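Low temperature requirement C protein (Listeria monocytogenes, PDB 1Y9I) is probably a phosphatidylglycerophosphatase, removing the phosphate from phosphatidylglycerophosphate, and carries neighbouring calcium and magnesium ions in an all-helical tetrameric assembly. Local coordinates at residues Asn86-Asp91 / His140-Asp145; Ser12-Trp17 / Asn63-Gly68. All blocks are in the same frame, centred on the assembly; numbering follows the deposited sequence.

Contact 1: residues Asn86-Asp91 / His140-Asp145; sequences NIISAD and HTFLDD. With MG (magnesium ion), chain F.
T141 points its hydroxyl at the end of helix 84-89 and donates a short hydrogen bond from OG1 to the backbone O of I88 (2.5 Å). The donor arrives slightly out of the carbonyl plane, with a C=O...donor angle of 154°. The same oxygen also accepts from the backbone N of D91, which with its positive phi ends the helix in a Schellman motif. Two donors thus hold the I88 carbonyl, T141 OG1 and D91 N. With OG1 anti to its own carbonyl carbon (chi1 -62°), T141 holds the hydroxyl toward I88 while its backbone O binds the magnesium ion at 2.0 Å. I88 CG2 meets T141 CB, the two side chains lying roughly perpendicular, and I88 CD1 meets the F142 ring at the edge, in plane, 3.9 Å from CE2. D91 runs alongside T141 the other way, its OD1 passing T141 CG2.

The carboxylates of D91 and D144 approach from opposite directions with planes 43° apart, their OD2 atoms 4.1 Å from each other. Water 1, a magnesium ligand, links them: it donates to D144 OD2 (2.5 Å) and, weakly, to D91 OD1. This makes D91 a second-shell residue of the ion, while H134 hydrogen-bonds its OD2. D144 OD1 binds the magnesium at 2.5 Å and D145 OD2 at 2.1 Å; water 2 and D98 complete six ligands. The nearby calcium ion makes the site binuclear.

The contact joins the C-terminal end of helix 84-89 to residues 140-145, which lead into helix 143-160. Helix 59-76 packs against I88, T141 and F142, its D72 accepting from the backbone N of F142 and L143, and helix 97-106 supplies D98 and further packing on F142 and D145.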
loop_
_atom_site.group_PDB
_atom_site.type_symbol
_atom_site.label_atom_id
_atom_site.label_comp_id
_atom_site.label_asym_id
_atom_site.label_seq_id
_atom_site.Cartn_x
_atom_site.Cartn_y
_atom_site.Cartn_z
ATOM N N ASN A 86 8.001 24.854 4.932
ATOM C CA ASN A 86 9.426 24.553 5.064
ATOM C C ASN A 86 9.713 23.078 4.789
ATOM O O ASN A 86 10.718 22.739 4.167
ATOM C CB ASN A 86 9.944 24.888 6.466
ATOM C CG ASN A 86 9.951 26.376 6.756
ATOM O OD1 ASN A 86 10.189 27.194 5.867
ATOM N ND2 ASN A 86 9.712 26.733 8.014
ATOM N N ILE A 87 8.826 22.208 5.258
ATOM C CA ILE A 87 9.000 20.769 5.087
ATOM C C ILE A 87 9.070 20.354 3.617
ATOM O O ILE A 87 9.987 19.638 3.209
ATOM C CB ILE A 87 7.864 20.005 5.799
ATOM C CG1 ILE A 87 7.981 20.221 7.308
ATOM C CG2 ILE A 87 7.922 18.516 5.457
ATOM C CD1 ILE A 87 6.827 19.647 8.109
ATOM N N ILE A 88 8.109 20.813 2.824
ATOM C CA ILE A 88 8.070 20.481 1.406
ATOM C C ILE A 88 9.152 21.194 0.588
ATOM O O ILE A 88 9.815 20.575 -0.242
ATOM C CB ILE A 88 6.672 20.796 0.807
ATOM C CG1 ILE A 88 5.635 19.825 1.390
ATOM C CG2 ILE A 88 6.705 20.700 -0.708
ATOM C CD1 ILE A 88 4.202 20.096 0.953
ATOM N N SER A 89 9.357 22.485 0.827
ATOM C CA SER A 89 10.363 23.200 0.051
ATOM C C SER A 89 11.780 22.703 0.344
ATOM O O SER A 89 12.650 22.767 -0.520
ATOM C CB SER A 89 10.259 24.716 0.291
ATOM O OG SER A 89 10.602 25.059 1.618
ATOM N N ALA A 90 12.004 22.184 1.549
ATOM C CA ALA A 90 13.322 21.687 1.932
ATOM C C ALA A 90 13.482 20.190 1.679
ATOM O O ALA A 90 14.525 19.608 1.998
ATOM C CB ALA A 90 13.581 21.986 3.400
ATOM N N ASP A 91 12.444 19.570 1.122
ATOM C CA ASP A 91 12.461 18.136 0.835
ATOM C C ASP A 91 12.938 17.340 2.053
ATOM O O ASP A 91 13.820 16.484 1.946
ATOM C CB ASP A 91 13.366 17.865 -0.373
ATOM C CG ASP A 91 13.213 16.453 -0.923
ATOM O OD1 ASP A 91 12.322 15.710 -0.452
ATOM O OD2 ASP A 91 13.983 16.093 -1.841
ATOM N N HIS A 140 10.904 20.251 -6.248
ATOM C CA HIS A 140 10.471 19.072 -6.994
ATOM C C HIS A 140 10.282 17.899 -6.040
ATOM O O HIS A 140 10.474 16.739 -6.408
ATOM C CB HIS A 140 11.512 18.710 -8.058
ATOM C CG HIS A 140 11.656 19.738 -9.139
ATOM N ND1 HIS A 140 10.664 19.992 -10.062
ATOM C CD2 HIS A 140 12.676 20.576 -9.443
ATOM C CE1 HIS A 140 11.066 20.941 -10.889
ATOM N NE2 HIS A 140 12.283 21.311 -10.535
ATOM N N THR A 141 9.909 18.223 -4.810
ATOM C CA THR A 141 9.690 17.240 -3.766
ATOM C C THR A 141 8.727 16.135 -4.207
ATOM O O THR A 141 8.965 14.954 -3.948
ATOM C CB THR A 141 9.155 17.938 -2.508
ATOM O OG1 THR A 141 10.145 18.870 -2.045
ATOM C CG2 THR A 141 8.849 16.929 -1.411
ATOM N N PHE A 142 7.647 16.514 -4.873
ATOM C CA PHE A 142 6.673 15.529 -5.341
ATOM C C PHE A 142 6.968 15.033 -6.751
ATOM O O PHE A 142 6.763 13.858 -7.063
ATOM C CB PHE A 142 5.271 16.122 -5.306
ATOM C CG PHE A 142 4.688 16.180 -3.939
ATOM C CD1 PHE A 142 3.925 15.123 -3.453
ATOM C CD2 PHE A 142 4.941 17.269 -3.107
ATOM C CE1 PHE A 142 3.426 15.145 -2.155
ATOM C CE2 PHE A 142 4.446 17.299 -1.803
ATOM C CZ PHE A 142 3.688 16.235 -1.329
ATOM N N LEU A 143 7.455 15.925 -7.604
ATOM C CA LEU A 143 7.738 15.554 -8.980
ATOM C C LEU A 143 8.820 14.490 -9.154
ATOM O O LEU A 143 8.716 13.657 -10.066
ATOM C CB LEU A 143 8.095 16.793 -9.805
ATOM C CG LEU A 143 8.314 16.517 -11.300
ATOM C CD1 LEU A 143 7.097 15.814 -11.883
ATOM C CD2 LEU A 143 8.572 17.825 -12.032
ATOM N N ASP A 144 9.859 14.501 -8.318
ATOM C CA ASP A 144 10.889 13.476 -8.482
ATOM C C ASP A 144 10.308 12.074 -8.290
ATOM O O ASP A 144 10.619 11.163 -9.065
ATOM C CB ASP A 144 12.101 13.701 -7.555
ATOM C CG ASP A 144 11.723 13.959 -6.110
ATOM O OD1 ASP A 144 10.619 13.568 -5.679
ATOM O OD2 ASP A 144 12.560 14.550 -5.393
ATOM N N ASP A 145 9.455 11.905 -7.278
ATOM C CA ASP A 145 8.816 10.612 -7.014
ATOM C C ASP A 145 7.865 10.260 -8.151
ATOM O O ASP A 145 7.783 9.106 -8.577
ATOM C CB ASP A 145 7.997 10.658 -5.722
ATOM C CG ASP A 145 8.826 11.003 -4.517
ATOM O OD1 ASP A 145 9.588 10.136 -4.050
ATOM O OD2 ASP A 145 8.709 12.150 -4.039
HETATM MG MG MG F . 10.177 13.490 -3.230
HETATM O O HOH W 1 11.837 14.532 -2.971
HETATM O O HOH W 2 11.220 11.699 -3.073
#

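Contact 2: residues Ser12-Trp17 / Asn63-Gly68; sequences SKARSW and NAVLTG
L66 reaches from helix 63-68 to the backbone of helix 12-17 at A14, the residue whose CA lies nearest its own. From CB the chain turns at chi1 -93°, away from a staggered value, and CG comes to 4.3 Å from W17 CE3. There it forks. CD1 presses on A14, 3.3 Å from CA and 3.5 Å from CB, both tight approaches; CD2 runs toward K13 and lies 4.2 Å from its CG.

The two helical segments cross at 54° with their axes 9.1 Å apart, a close helix-helix packing within this all-helical fold, consistent with the small side chain of A14 at the crossing. V65 CG1 lies 3.9 Å from A14 O and 4.2 Å from A14 CB, beside L66, and L18 of helix 9-20 also touches V65.

W17 lies one turn beyond K13. The tip of its six-membered ring, CZ3, comes obliquely to the backbone O of L66 at 3.5 Å, while I69, Q70 and V73 of helix 59-76 continue the surface along the indole. K13, bent at chi2 (62°), carries its CE over one face of the same indole, offset toward the rim. The second subunit packs Q82 on K13 and V81 on W17, and its Y95 OH hydrogen-bonds to T67 OG1.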
loop_
_atom_site.group_PDB
_atom_site.type_symbol
_atom_site.label_atom_id
_atom_site.label_comp_id
_atom_site.label_asym_id
_atom_site.label_seq_id
_atom_site.Cartn_x
_atom_site.Cartn_y
_atom_site.Cartn_z
ATOM N N SER A 12 -5.127 16.107 -20.213
ATOM C CA SER A 12 -4.497 17.218 -20.911
ATOM C C SER A 12 -3.621 18.029 -19.968
ATOM O O SER A 12 -2.451 18.283 -20.257
ATOM C CB SER A 12 -5.564 18.127 -21.530
ATOM O OG SER A 12 -6.337 17.428 -22.492
ATOM N N LYS A 13 -4.191 18.431 -18.835
ATOM C CA LYS A 13 -3.466 19.227 -17.854
ATOM C C LYS A 13 -2.282 18.475 -17.253
ATOM O O LYS A 13 -1.229 19.060 -17.014
ATOM C CB LYS A 13 -4.412 19.683 -16.735
ATOM C CG LYS A 13 -3.738 20.473 -15.626
ATOM C CD LYS A 13 -3.129 21.771 -16.137
ATOM C CE LYS A 13 -2.452 22.538 -15.014
ATOM N NZ LYS A 13 -1.848 23.824 -15.471
ATOM N N ALA A 14 -2.459 17.181 -17.005
ATOM C CA ALA A 14 -1.387 16.369 -16.432
ATOM C C ALA A 14 -0.174 16.375 -17.350
ATOM O O ALA A 14 0.953 16.610 -16.910
ATOM C CB ALA A 14 -1.869 14.937 -16.217
ATOM N N ARG A 15 -0.410 16.116 -18.631
ATOM C CA ARG A 15 0.665 16.078 -19.615
ATOM C C ARG A 15 1.375 17.422 -19.789
ATOM O O ARG A 15 2.603 17.486 -19.766
ATOM C CB ARG A 15 0.119 15.606 -20.964
ATOM C CG ARG A 15 -0.320 14.144 -20.994
ATOM C CD ARG A 15 -0.977 13.812 -22.327
ATOM N NE ARG A 15 -1.323 12.397 -22.467
ATOM C CZ ARG A 15 -0.443 11.430 -22.712
ATOM N NH1 ARG A 15 0.846 11.719 -22.847
ATOM N NH2 ARG A 15 -0.853 10.172 -22.826
ATOM N N SER A 16 0.605 18.493 -19.956
ATOM C CA SER A 16 1.188 19.816 -20.145
ATOM C C SER A 16 1.919 20.330 -18.910
ATOM O O SER A 16 2.919 21.041 -19.029
ATOM C CB SER A 16 0.110 20.825 -20.567
ATOM O OG SER A 16 -0.882 20.974 -19.569
ATOM N N TRP A 17 1.432 19.973 -17.725
ATOM C CA TRP A 17 2.079 20.435 -16.507
ATOM C C TRP A 17 3.431 19.754 -16.329
ATOM O O TRP A 17 4.394 20.382 -15.895
ATOM C CB TRP A 17 1.196 20.187 -15.279
ATOM C CG TRP A 17 1.301 21.295 -14.259
ATOM C CD1 TRP A 17 2.120 22.388 -14.319
ATOM C CD2 TRP A 17 0.552 21.426 -13.046
ATOM N NE1 TRP A 17 1.927 23.191 -13.224
ATOM C CE2 TRP A 17 0.969 22.625 -12.423
ATOM C CE3 TRP A 17 -0.433 20.648 -12.421
ATOM C CZ2 TRP A 17 0.438 23.068 -11.206
ATOM C CZ3 TRP A 17 -0.965 21.086 -11.209
ATOM C CH2 TRP A 17 -0.525 22.289 -10.616
ATOM N N ASN A 63 -4.384 11.910 -11.617
ATOM C CA ASN A 63 -4.763 12.522 -10.349
ATOM C C ASN A 63 -3.545 12.778 -9.475
ATOM O O ASN A 63 -3.435 13.829 -8.845
ATOM C CB ASN A 63 -5.765 11.634 -9.596
ATOM C CG ASN A 63 -7.147 11.647 -10.231
ATOM O OD1 ASN A 63 -7.566 12.654 -10.795
ATOM N ND2 ASN A 63 -7.871 10.536 -10.120
ATOM N N ALA A 64 -2.629 11.812 -9.443
ATOM C CA ALA A 64 -1.420 11.938 -8.639
ATOM C C ALA A 64 -0.482 12.997 -9.212
ATOM O O ALA A 64 0.115 13.764 -8.462
ATOM C CB ALA A 64 -0.704 10.591 -8.545
ATOM N N VAL A 65 -0.355 13.039 -10.536
ATOM C CA VAL A 65 0.507 14.026 -11.183
ATOM C C VAL A 65 0.054 15.452 -10.833
ATOM O O VAL A 65 0.863 16.293 -10.443
ATOM C CB VAL A 65 0.511 13.851 -12.724
ATOM C CG1 VAL A 65 1.190 15.049 -13.385
ATOM C CG2 VAL A 65 1.244 12.561 -13.112
ATOM N N LEU A 66 -1.240 15.716 -10.961
ATOM C CA LEU A 66 -1.773 17.043 -10.660
ATOM C C LEU A 66 -1.638 17.414 -9.195
ATOM O O LEU A 66 -1.211 18.521 -8.861
ATOM C CB LEU A 66 -3.252 17.143 -11.062
ATOM C CG LEU A 66 -3.525 17.687 -12.467
ATOM C CD1 LEU A 66 -2.824 16.823 -13.490
ATOM C CD2 LEU A 66 -5.026 17.723 -12.733
ATOM N N THR A 67 -1.994 16.489 -8.313
ATOM C CA THR A 67 -1.916 16.777 -6.894
ATOM C C THR A 67 -0.480 17.054 -6.452
ATOM O O THR A 67 -0.217 18.032 -5.760
ATOM C CB THR A 67 -2.520 15.615 -6.069
ATOM O OG1 THR A 67 -3.854 15.360 -6.525
ATOM C CG2 THR A 67 -2.565 15.966 -4.591
ATOM N N GLY A 68 0.449 16.202 -6.873
ATOM C CA GLY A 68 1.841 16.377 -6.495
ATOM C C GLY A 68 2.495 17.648 -7.014
ATOM O O GLY A 68 3.122 18.387 -6.245
#

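Helix 59-76 connects the two contacts, whose centres are 16 Å apart. Residues 63-68 receive the N-terminal helix in contact 2, and farther along the same helix D72 accepts from the backbone N of F142 and L143 in contact 1. The two also touch directly: F142 CB packs on G68 O at 3.3 Å. Only contact 1 holds metal ligands, with the D91 side chain about 4 Å from the calcium ion; in contact 2 the V65 side chain is about 13 Å from the magnesium. The second subunit reaches both contacts: its L10 packs on I87 and its Y95 hydrogen-bonds to T67; Y95 is a calcium-site residue.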